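Local coordinates for unknown function protein VPA0580 (Vibrio parahaemolyticus, PDB 2QHQ) that is of unknown function but belongs to the HopJ type III effector family, and so may be related to proteins that bacteria secrete into host cells, at residues B[13-16]-B[17-21]; B[34-37]-B[38-42]; B[53-57]-B[58-62]; B[100-103]-B[104-108]. One frame throughout, in Å; residues are numbered along the deposited sequence.

Overall arrangement
All four contacts are local, made between neighbouring turns of a helix or round a loop. Interactions 1 and 2 lie on consecutive helices, 14-23 and 30-40, which pack together where Leu-14 and Phe-17 meet Val-36 and Leu-14 meets Tyr-41. Interaction 1 is a surface contact of amides and carboxylates, whereas interaction 2 is buried and relies on carbonyl oxygens gripped at a helix end. Interactions 3 and 4, centres about 12 Å apart, form a second pair on the opposite side of the chain's centre from interaction 1. Asn-55 and Asn-103 probably hydrogen-bond between them, joining an exposed, asparagine-rich turn to a partly buried helix start that carries a salt bridge.

Interaction 1. Residues B[13-16]-B[17-21]; sequences ELQQ and FLDAL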
loop_
_atom_site.group_PDB
_atom_site.type_symbol
_atom_site.label_atom_id
_atom_site.label_comp_id
_atom_site.label_asym_id
_atom_site.label_seq_id
_atom_site.Cartn_x
_atom_site.Cartn_y
_atom_site.Cartn_z
ATOM N N GLU B 13 10.721 -2.102 -16.959
ATOM C CA GLU B 13 10.228 -3.235 -16.173
ATOM C C GLU B 13 9.990 -2.884 -14.698
ATOM O O GLU B 13 10.869 -2.352 -14.017
ATOM C CB GLU B 13 11.178 -4.408 -16.279
ATOM C CG GLU B 13 10.528 -5.700 -15.804
ATOM C CD GLU B 13 11.521 -6.645 -15.212
ATOM O OE1 GLU B 13 11.841 -7.654 -15.872
ATOM O OE2 GLU B 13 11.992 -6.384 -14.093
ATOM N N LEU B 14 8.793 -3.194 -14.219
ATOM C CA LEU B 14 8.412 -2.853 -12.860
ATOM C C LEU B 14 9.284 -3.552 -11.817
ATOM O O LEU B 14 9.765 -2.905 -10.892
ATOM C CB LEU B 14 6.924 -3.160 -12.628
ATOM C CG LEU B 14 6.394 -2.916 -11.199
ATOM C CD1 LEU B 14 6.562 -1.450 -10.841
ATOM C CD2 LEU B 14 4.939 -3.352 -11.092
ATOM N N GLN B 15 9.480 -4.863 -11.952
ATOM C CA GLN B 15 10.174 -5.624 -10.906
ATOM C C GLN B 15 11.589 -5.093 -10.652
ATOM O O GLN B 15 11.990 -4.929 -9.484
ATOM C CB GLN B 15 10.211 -7.130 -11.217
ATOM C CG GLN B 15 10.753 -7.978 -10.042
ATOM C CD GLN B 15 9.867 -7.874 -8.808
ATOM O OE1 GLN B 15 8.659 -8.114 -8.883
ATOM N NE2 GLN B 15 10.456 -7.502 -7.673
ATOM N N GLN B 16 12.345 -4.848 -11.730
ATOM C CA GLN B 16 13.718 -4.358 -11.584
ATOM C C GLN B 16 13.727 -3.003 -10.886
ATOM O O GLN B 16 14.584 -2.737 -10.045
ATOM C CB GLN B 16 14.425 -4.244 -12.939
ATOM C CG GLN B 16 15.890 -3.831 -12.827
ATOM C CD GLN B 16 16.727 -4.813 -12.027
ATOM O OE1 GLN B 16 16.468 -6.016 -12.025
ATOM N NE2 GLN B 16 17.742 -4.298 -11.332
ATOM N N PHE B 17 12.771 -2.152 -11.238
ATOM C CA PHE B 17 12.693 -0.847 -10.579
ATOM C C PHE B 17 12.523 -1.008 -9.063
ATOM O O PHE B 17 13.237 -0.376 -8.279
ATOM C CB PHE B 17 11.561 0.015 -11.134
ATOM C CG PHE B 17 11.377 1.289 -10.374
ATOM C CD1 PHE B 17 12.195 2.395 -10.627
ATOM C CD2 PHE B 17 10.417 1.374 -9.376
ATOM C CE1 PHE B 17 12.035 3.578 -9.897
ATOM C CE2 PHE B 17 10.243 2.559 -8.642
ATOM C CZ PHE B 17 11.050 3.659 -8.909
ATOM N N LEU B 18 11.582 -1.871 -8.666
ATOM C CA LEU B 18 11.274 -2.110 -7.243
ATOM C C LEU B 18 12.497 -2.722 -6.538
ATOM O O LEU B 18 12.811 -2.366 -5.399
ATOM C CB LEU B 18 10.038 -3.020 -7.106
ATOM C CG LEU B 18 8.706 -2.390 -7.566
ATOM C CD1 LEU B 18 7.562 -3.397 -7.522
ATOM C CD2 LEU B 18 8.346 -1.161 -6.719
ATOM N N ASP B 19 13.195 -3.626 -7.227
ATOM C CA ASP B 19 14.401 -4.250 -6.673
ATOM C C ASP B 19 15.508 -3.213 -6.460
ATOM O O ASP B 19 16.198 -3.218 -5.422
ATOM C CB ASP B 19 14.889 -5.381 -7.597
ATOM C CG ASP B 19 13.987 -6.607 -7.564
ATOM O OD1 ASP B 19 13.107 -6.716 -6.672
ATOM O OD2 ASP B 19 14.198 -7.497 -8.414
ATOM N N ALA B 20 15.662 -2.325 -7.440
ATOM C CA ALA B 20 16.645 -1.263 -7.374
ATOM C C ALA B 20 16.314 -0.297 -6.241
ATOM O O ALA B 20 17.186 0.094 -5.468
ATOM C CB ALA B 20 16.723 -0.536 -8.702
ATOM N N LEU B 21 15.046 0.077 -6.148
ATOM C CA LEU B 21 14.567 0.969 -5.097
ATOM C C LEU B 21 14.855 0.389 -3.697
ATOM O O LEU B 21 15.187 1.115 -2.756
ATOM C CB LEU B 21 13.074 1.191 -5.287
ATOM C CG LEU B 21 12.337 2.014 -4.221
ATOM C CD1 LEU B 21 12.908 3.429 -4.130
ATOM C CD2 LEU B 21 10.873 2.048 -4.572
HETATM O O HOH W 1 14.941 -7.650 -10.915
#
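Gln-15 and Asp-19, one helical turn apart, are joined by a hydrogen bond of 2.9 Å from Gln-15 NE2 to Asp-19 OD1. This is an i to i+4 pair on the first turns of helix 14-23, whose N-cap is Glu-13. The oxygen lies in the amide plane of Gln-15, but the amide nitrogen comes to it from above the carboxylate, 44° out of that plane. Gln-15 gets there because its chain bends at CG (chi2 63°), carrying the amide forward along the helix. The other carboxylate oxygen is held through water: water 1 donates to both Gln-16 OE1 and Asp-19 OD2, so each oxygen of Asp-19 is tied to a different glutamine of the preceding turn.

At the start of the helix, Glu-13 reaches forward to the first turn, where Glu-13 OE2 accepts from Gln-16 N at 2.8 Å, a capping bond that meets the oxygen nearly along its C-O bond. The backbone then takes up its regular pattern, with Leu-18 N, Asp-19 N and Ala-20 N donating to the carbonyls of Leu-14, Gln-15 and Gln-16; the bond from Phe-17 N to Glu-13 O is weak.

The other side of the helix is apolar. Phe-17 turns its ring away from the preceding turn to pack on Thr-32, Thr-33 and Val-36 of helix 30-40, while Leu-14 and Leu-18 both reach Phe-69 and are also packed against Gln-116 of the second subunit. Between these two leucines the closest touch is Leu-14 CG against the methyl Leu-18 CD1, at 3.9 Å.

Interaction 2. Residues B[34-37]-B[38-42]; sequences MAVI and EDNYD
The carbonyl oxygen of Val-36 is gripped twice by Asn-40, once by its side chain and once by its backbone. Asn-40 ND2 donates to Val-36 O at 2.9 Å, a nearly straight bond (164° at the hydrogen) that lies in the carbonyl plane, on a lone pair, and also in the asparagine's own amide plane. Asn-40 N reaches the same oxygen only weakly. With CG anti to its own carbonyl carbon (chi1 -75°), the asparagine amide is folded back along the helix toward this oxygen. A second bond from ND2, to Met-12 O, ties the amide to the segment leading into helix 14-23.

The contact is the C-terminal end of helix 30-40. Further back, Glu-38 N to Met-34 O (2.8 Å) and Asp-39 N to Ala-35 O are sound helical bonds. At the last turn they give way to weaker ones, as Asn-40 N and Tyr-41 N share Ile-37 O. Tyr-41 is the first residue to leave helical geometry, and Asp-42 then pairs with Thr-123 of strand 122-123.

The tyrosine turns one edge to the preceding turn. Tyr-41 CD2 lies 3.5 Å from Ile-37 O, which sits near the ring plane, and 4.3 Å from the methyl Ile-37 CG2.

Asp-39 receives the backbone N-H groups of Ala-5 at OD1 and Met-12 at OD2, which probably help to stabilise a negative charge on its buried carboxylate. Asn-40 ND2, for its part, has two carbonyl acceptors, and through it the amide reinforces a Val-36 carbonyl that the backbone binds only weakly.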
loop_
_atom_site.group_PDB
_atom_site.type_symbol
_atom_site.label_atom_id
_atom_site.label_comp_id
_atom_site.label_asym_id
_atom_site.label_seq_id
_atom_site.Cartn_x
_atom_site.Cartn_y
_atom_site.Cartn_z
HETATM N N MSE B 34 8.822 8.124 -12.718
HETATM C CA MSE B 34 7.780 8.551 -13.650
HETATM C C MSE B 34 7.689 7.650 -14.875
HETATM O O MSE B 34 6.580 7.295 -15.296
HETATM C CB MSE B 34 8.015 9.988 -14.080
HETATM C CG MSE B 34 7.601 11.002 -13.078
HETATM SE SE MSE B 34 5.682 10.902 -12.560
HETATM C CE MSE B 34 6.032 10.307 -10.797
ATOM N N ALA B 35 8.836 7.291 -15.450
ATOM C CA ALA B 35 8.866 6.377 -16.599
ATOM C C ALA B 35 8.221 5.055 -16.257
ATOM O O ALA B 35 7.429 4.525 -17.034
ATOM C CB ALA B 35 10.294 6.155 -17.093
ATOM N N VAL B 36 8.595 4.494 -15.114
ATOM C CA VAL B 36 8.014 3.246 -14.640
ATOM C C VAL B 36 6.510 3.351 -14.420
ATOM O O VAL B 36 5.747 2.462 -14.826
ATOM C CB VAL B 36 8.718 2.787 -13.351
ATOM C CG1 VAL B 36 7.992 1.613 -12.713
ATOM C CG2 VAL B 36 10.158 2.409 -13.682
ATOM N N ILE B 37 6.063 4.428 -13.783
ATOM C CA ILE B 37 4.618 4.581 -13.556
ATOM C C ILE B 37 3.849 4.748 -14.871
ATOM O O ILE B 37 2.812 4.102 -15.090
ATOM C CB ILE B 37 4.303 5.737 -12.572
ATOM C CG1 ILE B 37 4.854 5.398 -11.180
ATOM C CG2 ILE B 37 2.791 6.018 -12.559
ATOM C CD1 ILE B 37 4.709 6.545 -10.177
ATOM N N GLU B 38 4.370 5.595 -15.752
ATOM C CA GLU B 38 3.727 5.850 -17.043
ATOM C C GLU B 38 3.636 4.583 -17.870
ATOM O O GLU B 38 2.613 4.314 -18.512
ATOM C CB GLU B 38 4.518 6.887 -17.842
ATOM C CG GLU B 38 4.387 8.301 -17.352
ATOM C CD GLU B 38 5.145 9.288 -18.228
ATOM O OE1 GLU B 38 6.083 8.874 -18.958
ATOM O OE2 GLU B 38 4.776 10.480 -18.204
ATOM N N ASP B 39 4.721 3.813 -17.886
ATOM C CA ASP B 39 4.767 2.597 -18.695
ATOM C C ASP B 39 3.883 1.475 -18.159
ATOM O O ASP B 39 3.428 0.638 -18.930
ATOM C CB ASP B 39 6.201 2.068 -18.824
ATOM C CG ASP B 39 7.052 2.885 -19.769
ATOM O OD1 ASP B 39 6.541 3.874 -20.343
ATOM O OD2 ASP B 39 8.243 2.528 -19.931
ATOM N N ASN B 40 3.667 1.437 -16.845
ATOM C CA ASN B 40 3.039 0.254 -16.244
ATOM C C ASN B 40 1.623 0.436 -15.754
ATOM O O ASN B 40 0.959 -0.555 -15.382
ATOM C CB ASN B 40 3.905 -0.269 -15.106
ATOM C CG ASN B 40 5.114 -0.986 -15.611
ATOM O OD1 ASN B 40 5.039 -2.159 -16.000
ATOM N ND2 ASN B 40 6.246 -0.284 -15.636
ATOM N N TYR B 41 1.156 1.687 -15.748
ATOM C CA TYR B 41 -0.176 1.984 -15.207
ATOM C C TYR B 41 -0.953 2.954 -16.054
ATOM O O TYR B 41 -0.371 3.812 -16.733
ATOM C CB TYR B 41 -0.100 2.573 -13.780
ATOM C CG TYR B 41 0.609 1.666 -12.810
ATOM C CD1 TYR B 41 -0.082 0.665 -12.126
ATOM C CD2 TYR B 41 1.986 1.787 -12.612
ATOM C CE1 TYR B 41 0.596 -0.192 -11.254
ATOM C CE2 TYR B 41 2.674 0.934 -11.769
ATOM C CZ TYR B 41 1.971 -0.049 -11.087
ATOM O OH TYR B 41 2.665 -0.886 -10.246
ATOM N N ASP B 42 -2.272 2.841 -15.957
ATOM C CA ASP B 42 -3.160 3.879 -16.449
ATOM C C ASP B 42 -3.540 4.771 -15.277
ATOM O O ASP B 42 -3.967 4.283 -14.233
ATOM C CB ASP B 42 -4.398 3.256 -17.066
ATOM C CG ASP B 42 -4.107 2.605 -18.415
ATOM O OD1 ASP B 42 -3.469 3.275 -19.266
ATOM O OD2 ASP B 42 -4.556 1.456 -18.616
#

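Interaction 3. Residues B[53-57]-B[58-62]; sequences TQNDA and NENNG
Asn-60 ND2 donates to Asn-55 OD1 at 2.7 Å, bridging the residues that flank a type II beta turn from Asp-56 to Glu-59. The bond is nearly straight and lies in the carbonyl plane of Asn-55, although the two amides stand almost perpendicular, 81° apart. The turn's own bond runs from Glu-59 N to Asp-56 O at 3.0 Å, the donor standing well above the carbonyl plane. This is the tight part of the contact. Asn-55 is buried at the end of strand 53-55, and its ND2 goes on to Phe-48 O and Asn-103 OD1, joining the turn to the neighbouring strand and to helix 102-110.

The outer side is looser and open to solvent. Glu-59 takes two conformations; in one of them it stretches back across the turn, fully extended, until Glu-59 OE1 accepts from Asp-56 N at 3.1 Å and OE2 takes a bond from water 2, which also donates to Gln-54 O. These carboxylate contacts are therefore less certain. Gln-54 NE2 holds Asp-56 OD1.

In that conformation Asp-56 OD2 would lie 4.4 Å from Glu-59 OE1, and any repulsion is probably softened by the solvent and by the N-H donors each carboxylate receives.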
loop_
_atom_site.group_PDB
_atom_site.type_symbol
_atom_site.label_atom_id
_atom_site.label_comp_id
_atom_site.label_asym_id
_atom_site.label_seq_id
_atom_site.Cartn_x
_atom_site.Cartn_y
_atom_site.Cartn_z
ATOM N N THR B 53 -2.194 18.588 4.533
ATOM C CA THR B 53 -2.489 19.102 3.203
ATOM C C THR B 53 -3.536 18.239 2.474
ATOM O O THR B 53 -3.660 17.038 2.726
ATOM C CB THR B 53 -1.206 19.341 2.384
ATOM O OG1 THR B 53 -1.474 20.270 1.325
ATOM C CG2 THR B 53 -0.663 18.054 1.806
ATOM N N GLN B 54 -4.316 18.867 1.605
ATOM C CA GLN B 54 -5.408 18.190 0.912
ATOM C C GLN B 54 -5.252 18.523 -0.558
ATOM O O GLN B 54 -4.980 19.683 -0.906
ATOM C CB GLN B 54 -6.753 18.689 1.446
ATOM C CG GLN B 54 -8.008 18.059 0.816
ATOM C CD GLN B 54 -8.402 18.696 -0.523
ATOM O OE1 GLN B 54 -8.125 19.868 -0.774
ATOM N NE2 GLN B 54 -9.064 17.921 -1.377
ATOM N N ASN B 55 -5.435 17.521 -1.415
ATOM C CA ASN B 55 -5.283 17.688 -2.861
ATOM C C ASN B 55 -6.585 17.304 -3.539
ATOM O O ASN B 55 -7.066 16.187 -3.348
ATOM C CB ASN B 55 -4.176 16.769 -3.390
ATOM C CG ASN B 55 -2.863 16.971 -2.662
ATOM O OD1 ASN B 55 -2.102 17.886 -2.984
ATOM N ND2 ASN B 55 -2.596 16.125 -1.661
ATOM N N ASP B 56 -7.159 18.217 -4.316
ATOM C CA ASP B 56 -8.311 17.875 -5.148
ATOM C C ASP B 56 -7.852 16.953 -6.262
ATOM O O ASP B 56 -6.648 16.859 -6.528
ATOM C CB ASP B 56 -8.933 19.128 -5.770
ATOM C CG ASP B 56 -9.637 20.014 -4.764
ATOM O OD1 ASP B 56 -9.948 19.558 -3.644
ATOM O OD2 ASP B 56 -9.905 21.178 -5.133
ATOM N N ALA B 57 -8.792 16.265 -6.910
ATOM C CA ALA B 57 -8.467 15.565 -8.155
ATOM C C ALA B 57 -7.877 16.594 -9.128
ATOM O O ALA B 57 -8.364 17.732 -9.234
ATOM C CB ALA B 57 -9.693 14.899 -8.766
ATOM N N ASN B 58 -6.835 16.167 -9.829
ATOM C CA ASN B 58 -6.099 17.007 -10.775
ATOM C C ASN B 58 -5.219 18.097 -10.158
ATOM O O ASN B 58 -4.651 18.926 -10.878
ATOM C CB ASN B 58 -7.023 17.540 -11.892
ATOM C CG ASN B 58 -7.265 16.504 -12.990
ATOM O OD1 ASN B 58 -6.359 15.767 -13.379
ATOM N ND2 ASN B 58 -8.480 16.462 -13.508
ATOM N N GLU B 59 -5.095 18.088 -8.829
ATOM C CA GLU B 59 -4.128 18.941 -8.154
ATOM C C GLU B 59 -2.954 18.079 -7.704
ATOM O O GLU B 59 -3.154 17.078 -7.018
ATOM C CB GLU B 59 -4.771 19.619 -6.950
ATOM C CG GLU B 59 -3.809 20.478 -6.144
ATOM C CD GLU B 59 -4.467 21.210 -4.974
ATOM O OE1 GLU B 59 -5.599 20.851 -4.582
ATOM O OE2 GLU B 59 -3.830 22.151 -4.441
ATOM N N ASN B 60 -1.737 18.474 -8.082
ATOM C CA ASN B 60 -0.547 17.711 -7.703
ATOM C C ASN B 60 -0.618 16.259 -8.191
ATOM O O ASN B 60 -0.419 15.305 -7.426
ATOM C CB ASN B 60 -0.347 17.796 -6.179
ATOM C CG ASN B 60 -0.122 19.210 -5.718
ATOM O OD1 ASN B 60 0.642 19.950 -6.337
ATOM N ND2 ASN B 60 -0.806 19.615 -4.655
ATOM N N ASN B 61 -0.890 16.098 -9.484
ATOM C CA ASN B 61 -0.990 14.770 -10.096
ATOM C C ASN B 61 0.265 13.924 -9.952
ATOM O O ASN B 61 0.176 12.700 -9.814
ATOM C CB ASN B 61 -1.353 14.897 -11.583
ATOM C CG ASN B 61 -2.843 15.093 -11.801
ATOM O OD1 ASN B 61 -3.652 14.755 -10.945
ATOM N ND2 ASN B 61 -3.210 15.645 -12.953
ATOM N N GLY B 62 1.435 14.571 -9.966
ATOM C CA GLY B 62 2.714 13.838 -9.788
ATOM C C GLY B 62 2.785 13.160 -8.432
ATOM O O GLY B 62 3.143 11.982 -8.342
HETATM O O HOH W 2 -3.519 22.084 -1.816
#

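Interaction 4. Residues B[100-103]-B[104-108]; sequences DHQN and IRNFM
Arg-105 holds its chain extended from CG to NE (chi3 -177°), which carries the guanidinium back past the start of its own helix to Asp-100. Asp-100 answers with CG tucked between its backbone N and carbonyl carbon (chi1 53°), bringing the carboxylate round to the same side as its main-chain oxygen. The arginine can therefore grip side-on: Arg-105 NE donates to Asp-100 O and Arg-105 NH2 to Asp-100 OD1, both at 2.8 Å, the second bond being part of a salt bridge. Both acceptors lie close to the guanidinium plane, and the carboxylate is nearly coplanar with it, 26° away.

These residues form the N-terminal start of helix 102-110, with His-101 at the N-cap position. Arg-105 N bonds His-101 O at 3.1 Å, the first of the regular helical series. The imidazole is directed away from this bond, its NE2 bonding Asp-91. His-101 and Ile-104 point the same way, CB of His-101 lying 3.7 Å from the methyl CD1 of Ile-104, and Ile-104 continues into Phe-87 and Val-92 of helix 86-92 and Leu-81 of helix 79-83.

Right after His-101, Gln-102 O accepts two bonds from Asn-106, a turn further along: from Asn-106 N at 2.9 Å and from Asn-106 ND2 at 3.0 Å, which come in from opposite faces of the carbonyl. Gln-102 NE2 turns back to Asn-99 O, while water 3 donates to Gln-102 OE1 and accepts from Asn-106 ND2, bridging the side chains.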
loop_
_atom_site.group_PDB
_atom_site.type_symbol
_atom_site.label_atom_id
_atom_site.label_comp_id
_atom_site.label_asym_id
_atom_site.label_seq_id
_atom_site.Cartn_x
_atom_site.Cartn_y
_atom_site.Cartn_z
ATOM N N ASP B 100 8.207 24.465 -0.941
ATOM C CA ASP B 100 7.875 23.699 -2.132
ATOM C C ASP B 100 7.542 22.250 -1.789
ATOM O O ASP B 100 7.791 21.802 -0.660
ATOM C CB ASP B 100 8.999 23.769 -3.174
ATOM C CG ASP B 100 10.366 23.372 -2.617
ATOM O OD1 ASP B 100 10.541 23.216 -1.383
ATOM O OD2 ASP B 100 11.281 23.221 -3.439
ATOM N N HIS B 101 6.974 21.523 -2.755
ATOM C CA HIS B 101 6.669 20.089 -2.582
ATOM C C HIS B 101 5.979 19.800 -1.249
ATOM O O HIS B 101 6.451 18.976 -0.448
ATOM C CB HIS B 101 7.955 19.253 -2.709
ATOM C CG HIS B 101 8.816 19.657 -3.861
ATOM N ND1 HIS B 101 8.470 19.402 -5.168
ATOM C CD2 HIS B 101 10.001 20.313 -3.905
ATOM C CE1 HIS B 101 9.393 19.901 -5.972
ATOM N NE2 HIS B 101 10.337 20.457 -5.230
ATOM N N GLN B 102 4.857 20.472 -1.006
ATOM C CA GLN B 102 4.131 20.303 0.248
ATOM C C GLN B 102 3.744 18.855 0.517
ATOM O O GLN B 102 3.681 18.428 1.670
ATOM C CB GLN B 102 2.884 21.203 0.296
ATOM C CG GLN B 102 3.170 22.651 0.740
ATOM C CD GLN B 102 3.854 22.742 2.110
ATOM O OE1 GLN B 102 3.418 22.124 3.090
ATOM N NE2 GLN B 102 4.928 23.522 2.181
ATOM N N ASN B 103 3.466 18.091 -0.535
ATOM C CA ASN B 103 3.157 16.680 -0.303
ATOM C C ASN B 103 4.331 15.879 0.252
ATOM O O ASN B 103 4.146 15.053 1.120
ATOM C CB ASN B 103 2.563 16.033 -1.541
ATOM C CG ASN B 103 1.113 16.407 -1.726
ATOM O OD1 ASN B 103 0.260 15.947 -0.985
ATOM N ND2 ASN B 103 0.829 17.248 -2.724
ATOM N N ILE B 104 5.534 16.124 -0.257
ATOM C CA ILE B 104 6.722 15.473 0.313
ATOM C C ILE B 104 6.913 15.893 1.767
ATOM O O ILE B 104 7.111 15.048 2.641
ATOM C CB ILE B 104 8.019 15.808 -0.486
ATOM C CG1 ILE B 104 7.893 15.320 -1.932
ATOM C CG2 ILE B 104 9.240 15.176 0.175
ATOM C CD1 ILE B 104 9.128 15.714 -2.834
ATOM N N ARG B 105 6.824 17.201 2.028
ATOM C CA ARG B 105 7.076 17.724 3.371
ATOM C C ARG B 105 6.051 17.214 4.382
ATOM O O ARG B 105 6.417 16.892 5.485
ATOM C CB ARG B 105 7.148 19.248 3.365
ATOM C CG ARG B 105 8.314 19.787 2.539
ATOM C CD ARG B 105 8.309 21.316 2.463
ATOM N NE ARG B 105 9.413 21.757 1.599
ATOM C CZ ARG B 105 10.678 21.908 1.991
ATOM N NH1 ARG B 105 11.059 21.666 3.257
ATOM N NH2 ARG B 105 11.579 22.298 1.105
ATOM N N ASN B 106 4.796 17.085 3.966
ATOM C CA ASN B 106 3.757 16.546 4.834
ATOM C C ASN B 106 3.925 15.068 5.084
ATOM O O ASN B 106 3.759 14.603 6.200
ATOM C CB ASN B 106 2.352 16.849 4.307
ATOM C CG ASN B 106 1.826 18.191 4.806
ATOM O OD1 ASN B 106 1.306 18.300 5.930
ATOM N ND2 ASN B 106 1.989 19.218 3.998
ATOM N N PHE B 107 4.292 14.334 4.048
ATOM C CA PHE B 107 4.404 12.885 4.177
ATOM C C PHE B 107 5.577 12.530 5.098
ATOM O O PHE B 107 5.520 11.539 5.814
ATOM C CB PHE B 107 4.564 12.264 2.795
ATOM C CG PHE B 107 4.579 10.755 2.789
ATOM C CD1 PHE B 107 3.390 10.031 2.915
ATOM C CD2 PHE B 107 5.776 10.060 2.616
ATOM C CE1 PHE B 107 3.405 8.625 2.882
ATOM C CE2 PHE B 107 5.797 8.651 2.585
ATOM C CZ PHE B 107 4.608 7.941 2.719
HETATM N N MSE B 108 6.645 13.333 5.064
HETATM C CA MSE B 108 7.755 13.173 6.017
HETATM C C MSE B 108 7.325 13.218 7.481
HETATM O O MSE B 108 7.951 12.580 8.360
HETATM C CB MSE B 108 8.786 14.279 5.758
HETATM C CG MSE B 108 9.733 13.944 4.662
HETATM SE SE MSE B 108 10.761 15.576 4.321
HETATM C CE MSE B 108 11.943 15.523 5.856
HETATM O O HOH W 3 0.996 21.879 4.524
#